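Local coordinates for putative capsular polysaccharide biosynthesis protein (Streptococcus pneumoniae serotype 4, PDB 6EWJ) that probably acts as a pyridoxal phosphate-dependent sugar aminotransferase in the biosynthesis of pneumococcal teichoic acid, at residues E82-A87 with E127-I132. Numbering follows the deposited sequence.
Sequences EVIVPA and EKTKVI
The carboxylate of E82 turns one face to the aliphatic part of K128: its CB sits over CD of E82 (3.8 Å), and CD of K128 lies over the same face, nearest OE2 (3.8 Å). NZ continues outward, its charge not touching OE2. At the OE1 end a water bridges to T129, donating to E82 OE1 and accepting from T129 OG1; T126 hydrogen-bonds to both oxygens. CG of E82 stands anti to its carbonyl carbon (chi1 -69°), and the extended chain carries the acid across K128. Strands 82-86 and 129-132 are parallel neighbours in the seven-stranded mixed sheet, order 1-7-6-5-4-2-3, of a fold type I aminotransferase. Their pairing is interrupted by a beta bulge at K130. E82 N reaches K128 O (2.9 Å) from above the carbonyl plane, whereas K130 N meets E82 O in plane (2.9 Å). The extra residue leaves buried V131 N without a partner, 3.8 Å from E82 O. Pairing resumes where I84 N binds V131 O (2.9 Å). V83 and V131 lie side by side, CG1 to CG1 3.9 Å, on the face where helix 92-99 packs; on the other face CD1 of I84 touches CG2 of T129 (3.8 Å), beneath helix 118-124.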
loop_
_atom_site.group_PDB
_atom_site.type_symbol
_atom_site.label_atom_id
_atom_site.label_comp_id
_atom_site.label_asym_id
_atom_site.label_seq_id
_atom_site.Cartn_x
_atom_site.Cartn_y
_atom_site.Cartn_z
ATOM N N GLU A 82 -0.817 -1.121 -25.003
ATOM C CA GLU A 82 0.459 -1.828 -24.864
ATOM C C GLU A 82 1.486 -0.972 -24.115
ATOM O O GLU A 82 1.503 0.280 -24.219
ATOM C CB GLU A 82 1.001 -2.228 -26.228
ATOM C CG GLU A 82 0.150 -3.313 -26.884
ATOM C CD GLU A 82 0.548 -3.644 -28.298
ATOM O OE1 GLU A 82 1.447 -2.965 -28.875
ATOM O OE2 GLU A 82 -0.040 -4.610 -28.838
ATOM N N VAL A 83 2.258 -1.635 -23.262
ATOM C CA VAL A 83 3.340 -0.982 -22.525
ATOM C C VAL A 83 4.592 -1.762 -22.740
ATOM O O VAL A 83 4.635 -2.954 -22.466
ATOM C CB VAL A 83 3.096 -0.893 -21.000
ATOM C CG1 VAL A 83 4.257 -0.179 -20.309
ATOM C CG2 VAL A 83 1.794 -0.208 -20.729
ATOM N N ILE A 84 5.621 -1.083 -23.211
ATOM C CA ILE A 84 6.866 -1.740 -23.512
ATOM C C ILE A 84 7.788 -1.751 -22.291
ATOM O O ILE A 84 8.000 -0.719 -21.645
ATOM C CB ILE A 84 7.563 -1.080 -24.723
ATOM C CG1 ILE A 84 6.829 -1.483 -25.997
ATOM C CG2 ILE A 84 9.012 -1.480 -24.783
ATOM C CD1 ILE A 84 7.234 -0.770 -27.260
ATOM N N VAL A 85 8.371 -2.906 -22.027
ATOM C CA VAL A 85 9.332 -3.087 -20.964
ATOM C C VAL A 85 10.503 -3.940 -21.473
ATOM O O VAL A 85 10.315 -4.761 -22.360
ATOM C CB VAL A 85 8.763 -3.808 -19.744
ATOM C CG1 VAL A 85 7.686 -2.967 -19.122
ATOM C CG2 VAL A 85 8.187 -5.198 -20.077
ATOM N N PRO A 86 11.692 -3.788 -20.868
ATOM C CA PRO A 86 12.747 -4.732 -21.212
ATOM C C PRO A 86 12.467 -6.139 -20.750
ATOM O O PRO A 86 11.774 -6.334 -19.740
ATOM C CB PRO A 86 13.975 -4.168 -20.497
ATOM C CG PRO A 86 13.641 -2.751 -20.097
ATOM C CD PRO A 86 12.148 -2.766 -19.917
ATOM N N ALA A 87 12.999 -7.111 -21.508
ATOM C CA ALA A 87 12.938 -8.523 -21.133
ATOM C C ALA A 87 13.821 -8.799 -19.913
ATOM O O ALA A 87 13.526 -9.722 -19.126
ATOM C CB ALA A 87 13.315 -9.392 -22.309
ATOM N N GLU A 127 0.181 0.963 -32.858
ATOM C CA GLU A 127 -0.865 1.947 -32.604
ATOM C C GLU A 127 -1.428 1.859 -31.186
ATOM O O GLU A 127 -1.985 2.829 -30.686
ATOM C CB GLU A 127 -1.976 1.816 -33.632
ATOM C CG GLU A 127 -1.464 1.995 -35.051
ATOM C CD GLU A 127 -2.325 2.841 -35.980
ATOM O OE1 GLU A 127 -3.170 3.641 -35.499
ATOM O OE2 GLU A 127 -2.123 2.729 -37.219
ATOM N N LYS A 128 -1.244 0.727 -30.524
ATOM C CA LYS A 128 -1.659 0.574 -29.124
ATOM C C LYS A 128 -0.616 1.031 -28.047
ATOM O O LYS A 128 -0.954 1.104 -26.864
ATOM C CB LYS A 128 -2.029 -0.898 -28.863
ATOM C CG LYS A 128 -3.016 -1.538 -29.853
ATOM C CD LYS A 128 -3.424 -2.923 -29.380
ATOM C CE LYS A 128 -4.797 -3.321 -29.890
ATOM N NZ LYS A 128 -5.029 -4.788 -29.727
ATOM N N THR A 129 0.640 1.271 -28.444
ATOM C CA THR A 129 1.692 1.564 -27.487
ATOM C C THR A 129 1.413 2.917 -26.852
ATOM O O THR A 129 1.255 3.921 -27.566
ATOM C CB THR A 129 3.105 1.586 -28.110
ATOM O OG1 THR A 129 3.290 0.454 -28.958
ATOM C CG2 THR A 129 4.173 1.544 -26.999
ATOM N N LYS A 130 1.307 2.921 -25.517
ATOM C CA LYS A 130 1.145 4.144 -24.725
ATOM C C LYS A 130 2.357 4.559 -23.909
ATOM O O LYS A 130 2.563 5.769 -23.665
ATOM C CB LYS A 130 -0.035 4.021 -23.751
ATOM C CG LYS A 130 -1.393 3.772 -24.376
ATOM C CD LYS A 130 -1.745 4.753 -25.482
ATOM C CE LYS A 130 -3.190 4.570 -25.913
ATOM N NZ LYS A 130 -3.540 5.564 -26.928
ATOM N N VAL A 131 3.143 3.594 -23.448
ATOM C CA VAL A 131 4.195 3.851 -22.471
ATOM C C VAL A 131 5.387 2.958 -22.750
ATOM O O VAL A 131 5.228 1.798 -23.172
ATOM C CB VAL A 131 3.717 3.600 -21.026
ATOM C CG1 VAL A 131 4.868 3.616 -20.034
ATOM C CG2 VAL A 131 2.693 4.636 -20.606
ATOM N N ILE A 132 6.573 3.501 -22.530
ATOM C CA ILE A 132 7.797 2.741 -22.507
ATOM C C ILE A 132 8.350 2.883 -21.093
ATOM O O ILE A 132 8.441 4.011 -20.562
ATOM C CB ILE A 132 8.829 3.254 -23.529
ATOM C CG1 ILE A 132 8.283 3.105 -24.936
ATOM C CG2 ILE A 132 10.138 2.460 -23.406
ATOM C CD1 ILE A 132 9.012 3.888 -26.002
HETATM O O HOH W 1 3.931 -2.027 -28.176
#